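Long-range contacts in oxidized polyvinyl alcohol hydrolase (Pseudomonas sp. VM15C, PDB 3WWE), which hydrolyses beta-diketones, cleaving 4,6-nonanedione to pentan-2-one and butanoate and acting on oxidized polyvinyl alcohol in the second step of its breakdown: residues W129-A134 with I176-T181; P277-G282 with G347-L352; Y31-G36 with V157-T162. One frame throughout, in Å; residues are numbered along the deposited sequence.

Contact 1 (W129-A134 with I176-T181); sequences WFEGRA and ISSGGT. With AE3 (2-(2-ethoxyethoxy)ethanol), chain B.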
ATOM      1  N   TRP A 129       4.098  10.113  -0.403  1.00 17.07           N
ATOM      2  CA  TRP A 129       4.122   9.324  -1.632  1.00 16.01           C
ATOM      3  C   TRP A 129       3.136   9.999  -2.588  1.00 18.02           C
ATOM      4  O   TRP A 129       2.221  10.723  -2.162  1.00 17.34           O
ATOM      5  CB  TRP A 129       3.623   7.882  -1.435  1.00 13.15           C
ATOM      6  CG  TRP A 129       4.304   7.069  -0.352  1.00 15.34           C
ATOM      7  CD1 TRP A 129       3.848   6.836   0.934  1.00 16.79           C
ATOM      8  CD2 TRP A 129       5.562   6.426  -0.444  1.00 13.86           C
ATOM      9  NE1 TRP A 129       4.758   6.094   1.634  1.00 15.76           N
ATOM     10  CE2 TRP A 129       5.820   5.824   0.815  1.00 15.67           C
ATOM     11  CE3 TRP A 129       6.514   6.303  -1.463  1.00 12.36           C
ATOM     12  CZ2 TRP A 129       6.981   5.111   1.068  1.00 13.79           C
ATOM     13  CZ3 TRP A 129       7.685   5.588  -1.204  1.00 12.45           C
ATOM     14  CH2 TRP A 129       7.902   5.010   0.038  1.00 12.93           C
ATOM     15  N   PHE A 130       3.326   9.744  -3.892  1.00 18.94           N
ATOM     16  CA  PHE A 130       2.440  10.288  -4.916  1.00 19.04           C
ATOM     17  C   PHE A 130       1.336   9.267  -4.911  1.00 19.42           C
ATOM     18  O   PHE A 130       1.257   8.426  -5.805  1.00 19.83           O
ATOM     19  CB  PHE A 130       3.199  10.313  -6.240  1.00 19.24           C
ATOM     20  CG  PHE A 130       4.454  11.153  -6.179  1.00 20.35           C
ATOM     21  CD1 PHE A 130       4.372  12.542  -5.979  1.00 23.47           C
ATOM     22  CD2 PHE A 130       5.691  10.587  -6.294  1.00 19.37           C
ATOM     23  CE1 PHE A 130       5.550  13.365  -5.903  1.00 23.56           C
ATOM     24  CE2 PHE A 130       6.850  11.378  -6.227  1.00 22.13           C
ATOM     25  CZ  PHE A 130       6.774  12.783  -6.032  1.00 22.93           C
ATOM     26  N   GLU A 131       0.480   9.332  -3.885  1.00 19.34           N
ATOM     27  CA  GLU A 131      -0.569   8.323  -3.715  1.00 18.63           C
ATOM     28  C   GLU A 131      -2.019   8.702  -3.953  1.00 18.87           C
ATOM     29  O   GLU A 131      -2.892   7.860  -3.776  1.00 18.84           O
ATOM     30  CB  GLU A 131      -0.444   7.698  -2.321  1.00 17.78           C
ATOM     31  CG  GLU A 131       0.021   8.678  -1.241  1.00 17.98           C
ATOM     32  CD  GLU A 131      -1.124   9.352  -0.505  1.00 18.63           C
ATOM     33  OE1 GLU A 131      -2.034   9.946  -1.142  1.00 19.18           O
ATOM     34  OE2 GLU A 131      -1.098   9.289   0.740  1.00 16.18           O
ATOM     35  N   GLY A 132      -2.271   9.951  -4.333  1.00 17.65           N
ATOM     36  CA  GLY A 132      -3.635  10.397  -4.600  1.00 18.17           C
ATOM     37  C   GLY A 132      -3.724  11.765  -5.245  1.00 17.03           C
ATOM     38  O   GLY A 132      -2.886  12.615  -4.951  1.00 19.25           O
ATOM     39  N   ARG A 133      -4.723  12.012  -6.083  1.00 17.70           N
ATOM     40  CA  ARG A 133      -4.850  13.356  -6.710  1.00 20.02           C
ATOM     41  C   ARG A 133      -5.450  14.295  -5.701  1.00 20.02           C
ATOM     42  O   ARG A 133      -6.321  13.872  -4.904  1.00 19.52           O
ATOM     43  CB  ARG A 133      -5.749  13.351  -7.956  1.00 19.86           C
ATOM     44  CG  ARG A 133      -7.244  12.953  -7.782  1.00 22.56           C
ATOM     45  CD  ARG A 133      -7.776  12.599  -9.170  1.00 20.76           C
ATOM     46  NE  ARG A 133      -9.148  12.105  -9.260  1.00 23.82           N
ATOM     47  CZ  ARG A 133     -10.245  12.873  -9.191  1.00 23.91           C
ATOM     48  NH1 ARG A 133     -10.132  14.188  -9.012  1.00 21.00           N
ATOM     49  NH2 ARG A 133     -11.460  12.327  -9.309  1.00 19.84           N
ATOM     50  N   ALA A 134      -4.990  15.543  -5.748  1.00 19.15           N
ATOM     51  CA  ALA A 134      -5.426  16.588  -4.844  1.00 22.19           C
ATOM     52  C   ALA A 134      -6.885  16.908  -5.127  1.00 24.23           C
ATOM     53  O   ALA A 134      -7.416  16.639  -6.221  1.00 25.07           O
ATOM     54  CB  ALA A 134      -4.583  17.829  -5.035  1.00 21.34           C
ATOM     55  N   ILE A 176       1.833   1.099   5.408  1.00 17.13           N
ATOM     56  CA  ILE A 176       0.980   1.623   6.443  1.00 17.18           C
ATOM     57  C   ILE A 176       0.590   3.094   6.189  1.00 18.80           C
ATOM     58  O   ILE A 176       1.406   3.911   5.740  1.00 20.08           O
ATOM     59  CB  ILE A 176       1.721   1.479   7.822  1.00 17.71           C
ATOM     60  CG1 ILE A 176       0.936   2.171   8.953  1.00 14.02           C
ATOM     61  CG2 ILE A 176       3.148   2.053   7.676  1.00 16.43           C
ATOM     62  CD1 ILE A 176      -0.346   1.509   9.295  1.00 14.95           C
ATOM     63  N   SER A 177      -0.675   3.431   6.443  1.00 18.41           N
ATOM     64  CA  SER A 177      -1.119   4.805   6.329  1.00 17.98           C
ATOM     65  C   SER A 177      -0.868   5.307   4.898  1.00 18.45           C
ATOM     66  O   SER A 177      -1.381   4.697   3.935  1.00 18.26           O
ATOM     67  CB  SER A 177      -0.362   5.641   7.399  1.00 19.48           C
ATOM     68  OG  SER A 177      -0.869   6.972   7.495  1.00 23.47           O
ATOM     69  N   SER A 178      -0.089   6.383   4.747  1.00 16.21           N
ATOM     70  CA  SER A 178       0.189   6.894   3.401  1.00 17.63           C
ATOM     71  C   SER A 178       0.800   5.788   2.527  1.00 16.94           C
ATOM     72  O   SER A 178       0.498   5.700   1.328  1.00 17.61           O
ATOM     73  CB  SER A 178       1.103   8.101   3.477  1.00 16.66           C
ATOM     74  OG  SER A 178       1.191   8.689   2.234  1.00 17.21           O
ATOM     75  N   GLY A 179       1.670   4.963   3.120  1.00 17.20           N
ATOM     76  CA  GLY A 179       2.228   3.823   2.377  1.00 17.03           C
ATOM     77  C   GLY A 179       1.107   2.854   1.960  1.00 16.29           C
ATOM     78  O   GLY A 179       1.179   2.184   0.924  1.00 17.51           O
ATOM     79  N   GLY A 180       0.071   2.753   2.795  1.00 16.30           N
ATOM     80  CA  GLY A 180      -1.093   1.924   2.481  1.00 14.86           C
ATOM     81  C   GLY A 180      -1.931   2.532   1.367  1.00 14.89           C
ATOM     82  O   GLY A 180      -2.476   1.830   0.498  1.00 16.51           O
ATOM     83  N   THR A 181      -2.045   3.851   1.365  1.00 14.05           N
ATOM     84  CA  THR A 181      -2.773   4.520   0.285  1.00 14.71           C
ATOM     85  C   THR A 181      -1.990   4.284  -1.060  1.00 17.31           C
ATOM     86  O   THR A 181      -2.589   3.987  -2.117  1.00 19.33           O
ATOM     87  CB  THR A 181      -2.847   6.019   0.556  1.00 15.71           C
ATOM     88  OG1 THR A 181      -3.379   6.242   1.887  1.00 16.11           O
ATOM     89  CG2 THR A 181      -3.700   6.672  -0.494  1.00 12.91           C
TER
HETATM   90  C1  AE3 B 900      -6.712  15.717   3.408  1.00 43.19           C
HETATM   91  C2  AE3 B 900      -5.546  14.795   3.170  1.00 41.00           C
HETATM   92  O2  AE3 B 900      -5.151  14.249   4.428  1.00 44.06           O
HETATM   93  C3  AE3 B 900      -4.827  12.875   4.211  1.00 40.88           C
HETATM   94  C4  AE3 B 900      -4.147  12.285   5.445  1.00 38.19           C
HETATM   95  O3  AE3 B 900      -3.739  10.935   5.160  1.00 36.52           O
HETATM   96  C5  AE3 B 900      -2.685  10.582   6.102  1.00 31.87           C
HETATM   97  C6  AE3 B 900      -2.130   9.184   5.747  1.00 31.02           C
HETATM   98  O4  AE3 B 900      -3.175   8.305   5.210  1.00 23.30           O
HETATM   99  O   HOH W   1      -3.016   8.801   2.629  1.00 15.53           O
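The indole of Trp129 is met along its five-membered-ring edge by Ser178, whose CB lies in the ring plane and whose OG sits 3.5 Å from CD1. Ser178 and Gly179 open helix 178-189, on the helix side of what is probably the nucleophile elbow of an alpha/beta hydrolase, with Gly179 the last glycine of GxSxG. Gly179 CA comes within 3.5 Å of Trp129 NE1 at an oblique angle, while the indole N-H itself is bonded to Thr69 O. The second flat group, the carboxylate of Glu131, takes the Ser178 hydroxyl: OG donates to OE2 over 2.8 Å, meeting it on the anti side and 16° out of the carboxylate plane. Ser177, the likely nucleophile, stands at the turn with a strained positive phi (58°), and its OG is bonded to His303 NE2. The Glu131 side chain folds at chi2 (93°) and passes Thr181 at a slant, Thr181 CG2 resting 3.6 Å from the Glu131 backbone O. The second carboxylate oxygen, OE1, is bonded to Tyr205 OH, so both carboxylate oxygens are held. With an alanine here, Ser178 OG would probably lose its acceptor and Tyr205 OH a partner, and a gap would open beside Thr181 CG2. A water donates to Glu131 OE2 and also bonds to Thr181 OG1, which has Glu203 N as a further partner. The bound 2-(2-ethoxyethoxy)ethanol reaches this polar cluster with its terminal hydroxyl: O4 lies 2.6 Å from the water, and C6 is 3.1 Å from Ser177 OG.

Contact 2 (P277-G282 with G347-L352); sequences PSTQAG and GPFTGL
Helix 275-288 meets the loop that follows edge strand 343-346 through Thr279 and Gln280, which pack against Phe349 and Leu352. Gln280 reaches across with its amide: NE2 donates to Phe349 O over 3.2 Å, with an N-H...O angle of 157°. The acceptor lies in the plane of the Gln280 amide, whereas the donor is tilted 29° from the Phe349 carbonyl plane. NE2 is also bonded to Asn284 OD1, a second bond that helps to fix the rotation of the amide. Gln280 CG is anti to the backbone N, and the bend at chi2 (73°) then brings OE1 to 3.5 Å from Phe349 CB and 3.8 Å from Leu352 CB. In the alpha/beta hydrolase fold seen here, this helix precedes strand 292-298, and the loop turns back over it from the last strand of the sheet. The Phe349 ring stands steeply to the Gln280 amide. Thr279 OG1 lies over one face of that ring, and Thr279 CB is 3.6 Å from Phe349 CE2. Leu352 crosses Thr279 nearly at right angles, its CD1 3.5 Å from Thr279 OG1; that hydroxyl is itself hydrogen-bonded to Tyr275 O. Trp253 of strand 247-253 touches Thr279, Phe349 and Leu352. Ser283, thought by similarity to belong to the charge relay system, bonds through OG to both Gln280 O and Phe349 N.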
ATOM      1  N   PRO A 277     -14.130   3.839   6.456  1.00 15.77           N
ATOM      2  CA  PRO A 277     -14.670   3.937   5.092  1.00 16.50           C
ATOM      3  C   PRO A 277     -13.698   3.619   3.947  1.00 16.12           C
ATOM      4  O   PRO A 277     -14.115   3.094   2.906  1.00 16.62           O
ATOM      5  CB  PRO A 277     -15.188   5.368   5.006  1.00 14.55           C
ATOM      6  CG  PRO A 277     -14.346   6.116   6.017  1.00 16.59           C
ATOM      7  CD  PRO A 277     -14.270   5.114   7.161  1.00 14.98           C
ATOM      8  N   SER A 278     -12.435   3.943   4.132  1.00 16.49           N
ATOM      9  CA  SER A 278     -11.431   3.703   3.085  1.00 18.09           C
ATOM     10  C   SER A 278     -11.038   2.214   2.985  1.00 18.39           C
ATOM     11  O   SER A 278     -10.795   1.747   1.886  1.00 18.76           O
ATOM     12  CB  SER A 278     -10.192   4.561   3.320  1.00 17.20           C
ATOM     13  OG  SER A 278      -9.586   4.233   4.552  1.00 19.50           O
ATOM     14  N   THR A 279     -10.998   1.473   4.105  1.00 16.91           N
ATOM     15  CA  THR A 279     -10.680   0.063   4.055  1.00 16.84           C
ATOM     16  C   THR A 279     -11.944  -0.636   3.525  1.00 18.73           C
ATOM     17  O   THR A 279     -11.879  -1.622   2.766  1.00 19.41           O
ATOM     18  CB  THR A 279     -10.307  -0.532   5.452  1.00 17.10           C
ATOM     19  OG1 THR A 279     -11.318  -0.189   6.416  1.00 18.80           O
ATOM     20  CG2 THR A 279      -8.981   0.001   5.933  1.00 16.30           C
ATOM     21  N   GLN A 280     -13.105  -0.141   3.935  1.00 17.83           N
ATOM     22  CA  GLN A 280     -14.335  -0.743   3.440  1.00 19.06           C
ATOM     23  C   GLN A 280     -14.393  -0.579   1.901  1.00 18.30           C
ATOM     24  O   GLN A 280     -14.602  -1.546   1.185  1.00 18.88           O
ATOM     25  CB  GLN A 280     -15.570  -0.082   4.082  1.00 18.18           C
ATOM     26  CG  GLN A 280     -16.860  -0.590   3.523  1.00 18.63           C
ATOM     27  CD  GLN A 280     -17.182  -2.004   4.002  1.00 19.51           C
ATOM     28  OE1 GLN A 280     -17.319  -2.227   5.196  1.00 16.77           O
ATOM     29  NE2 GLN A 280     -17.293  -2.958   3.069  1.00 19.22           N
ATOM     30  N   ALA A 281     -14.151   0.634   1.422  1.00 17.15           N
ATOM     31  CA  ALA A 281     -14.226   0.956   0.001  1.00 16.87           C
ATOM     32  C   ALA A 281     -13.244   0.160  -0.805  1.00 17.07           C
ATOM     33  O   ALA A 281     -13.567  -0.283  -1.905  1.00 19.55           O
ATOM     34  CB  ALA A 281     -14.017   2.489  -0.233  1.00 16.18           C
ATOM     35  N   GLY A 282     -12.038  -0.031  -0.293  1.00 15.08           N
ATOM     36  CA  GLY A 282     -11.109  -0.815  -1.058  1.00 13.70           C
ATOM     37  C   GLY A 282     -11.532  -2.276  -1.077  1.00 16.60           C
ATOM     38  O   GLY A 282     -11.384  -2.986  -2.109  1.00 14.87           O
ATOM     39  N   GLY A 347     -13.331 -11.668   1.124  1.00 21.17           N
ATOM     40  CA  GLY A 347     -14.500 -10.899   0.741  1.00 19.67           C
ATOM     41  C   GLY A 347     -14.414  -9.487   1.295  1.00 22.04           C
ATOM     42  O   GLY A 347     -13.363  -9.075   1.826  1.00 21.87           O
ATOM     43  N   PRO A 348     -15.511  -8.706   1.210  1.00 22.64           N
ATOM     44  CA  PRO A 348     -15.485  -7.324   1.733  1.00 22.49           C
ATOM     45  C   PRO A 348     -15.554  -7.279   3.262  1.00 22.30           C
ATOM     46  O   PRO A 348     -15.870  -8.291   3.914  1.00 21.07           O
ATOM     47  CB  PRO A 348     -16.760  -6.692   1.151  1.00 22.51           C
ATOM     48  CG  PRO A 348     -17.328  -7.773   0.141  1.00 24.24           C
ATOM     49  CD  PRO A 348     -16.869  -9.062   0.748  1.00 21.60           C
ATOM     50  N   PHE A 349     -15.224  -6.124   3.844  1.00 20.00           N
ATOM     51  CA  PHE A 349     -15.387  -5.995   5.278  1.00 20.08           C
ATOM     52  C   PHE A 349     -16.917  -6.092   5.521  1.00 21.45           C
ATOM     53  O   PHE A 349     -17.741  -5.612   4.711  1.00 22.42           O
ATOM     54  CB  PHE A 349     -14.909  -4.644   5.732  1.00 18.59           C
ATOM     55  CG  PHE A 349     -13.457  -4.595   5.963  1.00 17.16           C
ATOM     56  CD1 PHE A 349     -12.915  -5.121   7.114  1.00 12.73           C
ATOM     57  CD2 PHE A 349     -12.599  -4.043   4.988  1.00 15.87           C
ATOM     58  CE1 PHE A 349     -11.503  -5.104   7.331  1.00 14.94           C
ATOM     59  CE2 PHE A 349     -11.184  -4.025   5.194  1.00 14.28           C
ATOM     60  CZ  PHE A 349     -10.654  -4.543   6.347  1.00 13.03           C
ATOM     61  N   THR A 350     -17.304  -6.704   6.618  1.00 22.82           N
ATOM     62  CA  THR A 350     -18.724  -6.826   6.895  1.00 25.53           C
ATOM     63  C   THR A 350     -19.004  -6.295   8.286  1.00 26.36           C
ATOM     64  O   THR A 350     -20.155  -6.020   8.619  1.00 29.03           O
ATOM     65  CB  THR A 350     -19.219  -8.346   6.809  1.00 25.95           C
ATOM     66  OG1 THR A 350     -18.479  -9.141   7.734  1.00 27.44           O
ATOM     67  CG2 THR A 350     -19.038  -8.922   5.393  1.00 24.77           C
ATOM     68  N   GLY A 351     -17.964  -6.145   9.102  1.00 27.25           N
ATOM     69  CA  GLY A 351     -18.167  -5.677  10.470  1.00 25.85           C
ATOM     70  C   GLY A 351     -18.038  -4.197  10.739  1.00 25.50           C
ATOM     71  O   GLY A 351     -18.223  -3.781  11.887  1.00 25.37           O
ATOM     72  N   LEU A 352     -17.759  -3.400   9.704  1.00 24.02           N
ATOM     73  CA  LEU A 352     -17.561  -1.948   9.870  1.00 23.42           C
ATOM     74  C   LEU A 352     -18.841  -1.158   9.822  1.00 24.04           C
ATOM     75  O   LEU A 352     -18.913  -0.073  10.412  1.00 21.36           O
ATOM     76  CB  LEU A 352     -16.615  -1.399   8.806  1.00 21.76           C
ATOM     77  CG  LEU A 352     -15.272  -2.115   8.540  1.00 23.28           C
ATOM     78  CD1 LEU A 352     -14.305  -1.153   7.942  1.00 19.46           C
ATOM     79  CD2 LEU A 352     -14.689  -2.703   9.760  1.00 22.76           C
TER

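Contact 3 (Y31-G36 with V157-T162); sequences YEVKEG and VQCVGT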
ATOM      1  N   TYR A  31      23.599   1.282 -14.220  1.00 34.02           N
ATOM      2  CA  TYR A  31      23.307   1.277 -12.776  1.00 32.21           C
ATOM      3  C   TYR A  31      23.666  -0.080 -12.152  1.00 31.90           C
ATOM      4  O   TYR A  31      23.219  -1.120 -12.610  1.00 32.23           O
ATOM      5  CB  TYR A  31      21.842   1.602 -12.519  1.00 29.99           C
ATOM      6  CG  TYR A  31      21.578   1.994 -11.044  1.00 26.95           C
ATOM      7  CD1 TYR A  31      21.231   1.026 -10.092  1.00 25.19           C
ATOM      8  CD2 TYR A  31      21.708   3.324 -10.610  1.00 24.00           C
ATOM      9  CE1 TYR A  31      21.004   1.366  -8.739  1.00 23.51           C
ATOM     10  CE2 TYR A  31      21.502   3.674  -9.260  1.00 22.33           C
ATOM     11  CZ  TYR A  31      21.148   2.686  -8.323  1.00 22.76           C
ATOM     12  OH  TYR A  31      20.972   3.012  -6.966  1.00 21.79           O
ATOM     13  N   GLU A  32      24.497  -0.054 -11.118  1.00 33.06           N
ATOM     14  CA  GLU A  32      24.922  -1.264 -10.428  1.00 34.10           C
ATOM     15  C   GLU A  32      24.116  -1.418  -9.119  1.00 33.56           C
ATOM     16  O   GLU A  32      24.333  -0.702  -8.144  1.00 33.67           O
ATOM     17  CB  GLU A  32      26.413  -1.164 -10.117  1.00 36.90           C
ATOM     18  CG  GLU A  32      27.305  -0.803 -11.324  1.00 45.20           C
ATOM     19  CD  GLU A  32      28.775  -0.497 -10.915  1.00 50.08           C
ATOM     20  OE1 GLU A  32      29.440  -1.382 -10.308  1.00 52.92           O
ATOM     21  OE2 GLU A  32      29.267   0.628 -11.197  1.00 51.94           O
ATOM     22  N   VAL A  33      23.176  -2.343  -9.086  1.00 32.34           N
ATOM     23  CA  VAL A  33      22.363  -2.517  -7.885  1.00 31.50           C
ATOM     24  C   VAL A  33      23.164  -3.251  -6.835  1.00 30.65           C
ATOM     25  O   VAL A  33      23.950  -4.129  -7.179  1.00 29.41           O
ATOM     26  CB  VAL A  33      21.136  -3.367  -8.165  1.00 31.82           C
ATOM     27  CG1 VAL A  33      20.023  -2.962  -7.252  1.00 31.39           C
ATOM     28  CG2 VAL A  33      20.740  -3.241  -9.581  1.00 32.37           C
ATOM     29  N   LYS A  34      22.950  -2.932  -5.566  1.00 29.03           N
ATOM     30  CA  LYS A  34      23.695  -3.627  -4.517  1.00 30.72           C
ATOM     31  C   LYS A  34      22.814  -4.026  -3.332  1.00 28.69           C
ATOM     32  O   LYS A  34      21.660  -3.611  -3.259  1.00 28.42           O
ATOM     33  CB  LYS A  34      24.849  -2.744  -3.968  1.00 32.48           C
ATOM     34  CG  LYS A  34      24.372  -1.420  -3.375  1.00 37.10           C
ATOM     35  CD  LYS A  34      25.518  -0.530  -2.835  1.00 39.08           C
ATOM     36  CE  LYS A  34      25.781  -0.791  -1.351  1.00 39.67           C
ATOM     37  NZ  LYS A  34      24.806  -0.089  -0.454  1.00 39.83           N
ATOM     38  N   GLU A  35      23.364  -4.839  -2.423  1.00 27.08           N
ATOM     39  CA  GLU A  35      22.642  -5.187  -1.206  1.00 28.01           C
ATOM     40  C   GLU A  35      22.744  -3.897  -0.381  1.00 26.48           C
ATOM     41  O   GLU A  35      23.685  -3.102  -0.553  1.00 24.79           O
ATOM     42  CB  GLU A  35      23.306  -6.332  -0.457  1.00 30.00           C
ATOM     43  CG  GLU A  35      22.766  -6.502   0.995  1.00 36.66           C
ATOM     44  CD  GLU A  35      23.281  -7.764   1.695  1.00 39.20           C
ATOM     45  OE1 GLU A  35      24.255  -8.380   1.191  1.00 41.59           O
ATOM     46  OE2 GLU A  35      22.720  -8.138   2.757  1.00 41.03           O
ATOM     47  N   GLY A  36      21.762  -3.673   0.483  1.00 24.03           N
ATOM     48  CA  GLY A  36      21.763  -2.467   1.284  1.00 21.75           C
ATOM     49  C   GLY A  36      21.169  -1.269   0.554  1.00 21.13           C
ATOM     50  O   GLY A  36      20.303  -1.367  -0.343  1.00 21.95           O
ATOM     51  N   VAL A 157      12.046  -2.710  -8.986  1.00 18.67           N
ATOM     52  CA  VAL A 157      11.974  -4.144  -8.884  1.00 16.52           C
ATOM     53  C   VAL A 157      12.580  -4.795 -10.138  1.00 18.13           C
ATOM     54  O   VAL A 157      13.301  -5.781 -10.061  1.00 18.48           O
ATOM     55  CB  VAL A 157      10.482  -4.556  -8.610  1.00 16.44           C
ATOM     56  CG1 VAL A 157      10.331  -6.048  -8.716  1.00 12.43           C
ATOM     57  CG2 VAL A 157      10.064  -4.128  -7.111  1.00 14.74           C
ATOM     58  N   GLN A 158      12.329  -4.238 -11.305  1.00 18.82           N
ATOM     59  CA  GLN A 158      12.960  -4.814 -12.492  1.00 22.19           C
ATOM     60  C   GLN A 158      14.464  -4.709 -12.444  1.00 22.24           C
ATOM     61  O   GLN A 158      15.159  -5.606 -12.879  1.00 24.30           O
ATOM     62  CB  GLN A 158      12.478  -4.117 -13.734  1.00 23.32           C
ATOM     63  CG  GLN A 158      11.099  -4.535 -14.079  1.00 26.31           C
ATOM     64  CD  GLN A 158      10.538  -3.606 -15.075  1.00 29.00           C
ATOM     65  OE1 GLN A 158      10.664  -2.408 -14.928  1.00 29.50           O
ATOM     66  NE2 GLN A 158       9.931  -4.144 -16.112  1.00 31.35           N
ATOM     67  N   CYS A 159      14.976  -3.619 -11.899  1.00 21.99           N
ATOM     68  CA  CYS A 159      16.405  -3.472 -11.800  1.00 21.56           C
ATOM     69  C   CYS A 159      17.027  -4.449 -10.790  1.00 22.59           C
ATOM     70  O   CYS A 159      18.063  -5.073 -11.059  1.00 24.48           O
ATOM     71  CB  CYS A 159      16.733  -2.045 -11.411  1.00 21.40           C
ATOM     72  SG  CYS A 159      18.438  -1.841 -11.015  1.00 26.83           S
ATOM     73  N   VAL A 160      16.421  -4.606  -9.613  1.00 21.96           N
ATOM     74  CA  VAL A 160      16.984  -5.501  -8.606  1.00 18.84           C
ATOM     75  C   VAL A 160      17.034  -6.942  -9.099  1.00 19.63           C
ATOM     76  O   VAL A 160      17.929  -7.728  -8.733  1.00 19.91           O
ATOM     77  CB  VAL A 160      16.154  -5.453  -7.254  1.00 19.32           C
ATOM     78  CG1 VAL A 160      16.679  -6.537  -6.287  1.00 18.14           C
ATOM     79  CG2 VAL A 160      16.304  -4.077  -6.573  1.00 15.88           C
ATOM     80  N   GLY A 161      16.057  -7.295  -9.924  1.00 19.50           N
ATOM     81  CA  GLY A 161      15.947  -8.655 -10.416  1.00 19.40           C
ATOM     82  C   GLY A 161      17.001  -9.051 -11.438  1.00 21.52           C
ATOM     83  O   GLY A 161      17.020 -10.192 -11.853  1.00 20.28           O
ATOM     84  N   THR A 162      17.845  -8.114 -11.848  1.00 20.16           N
ATOM     85  CA  THR A 162      18.928  -8.442 -12.763  1.00 22.19           C
ATOM     86  C   THR A 162      20.027  -8.917 -11.854  1.00 22.59           C
ATOM     87  O   THR A 162      20.934  -9.572 -12.316  1.00 24.43           O
ATOM     88  CB  THR A 162      19.525  -7.243 -13.524  1.00 20.62           C
ATOM     89  OG1 THR A 162      20.112  -6.338 -12.574  1.00 21.51           O
ATOM     90  CG2 THR A 162      18.473  -6.527 -14.348  1.00 21.49           C
TER
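Val33 carries most of the apolar contact, setting one methyl against each of two consecutive residues of helix 148-160. CG1 lies 3.9 Å from Val160 CG2, the two valine side chains crossing at about a right angle. CG2 is modelled 3.1 Å from Cys159 SG, closer than a methyl and a sulfur normally come, so the exact spacing is doubtful; it is also 3.6 Å from Cys159 O. Phe50 of strand 46-53 touches both Val33 and Val160 and joins this apolar patch to the sheet. The sulfur-aromatic interaction comes from Tyr31: with CG anti to the backbone N (chi1 -164°), its ring brings CD1 to 4.1 Å from Cys159 SG. The sulfur lies 5.3 Å from the centroid of the Tyr31 ring and 63° off the ring normal, an oblique approach. The Tyr31 hydroxyl is bonded to Val39 O, and Phe41 meets the ring edge-to-face. No hydrogen bond crosses between the segments; within residues 157-162, Cys159 O accepts from both Thr162 OG1, at 2.8 Å, and Thr162 N; the side-chain bond runs nearly along the C=O axis. Covalent linkage completes the set, since Cys159 SG is joined to Cys27 SG, whose residue also touches Val33 and Thr162. The result is a disulfide packed against Tyr31 and Val33, pinning the N-terminal segment ahead of strand 36-43 to helix 148-160, consistent with an exported protein made with a signal peptide.

In the fold
From the N terminus, residues 31-36 lead into the outermost strand 36-43, and contact 3 closes when the chain, 120 residues later, returns through helix 148-160. Inside that span the chain lays down residues 129-134, which find their partner at 176-181 only after contact 3 has closed, so the loops of contacts 1 and 3 cross. Contact 1 holds the long loop after strand 96-100 against the start of helix 178-189, just after the probable nucleophile. Contact 2 follows in series, closing a 64-residue loop from helix 275-288 to the C-terminal segment. Contacts 2 and 3 lie on opposite sides of the chain's centre, their centres about 36 Å apart, with contact 1 nearest the middle.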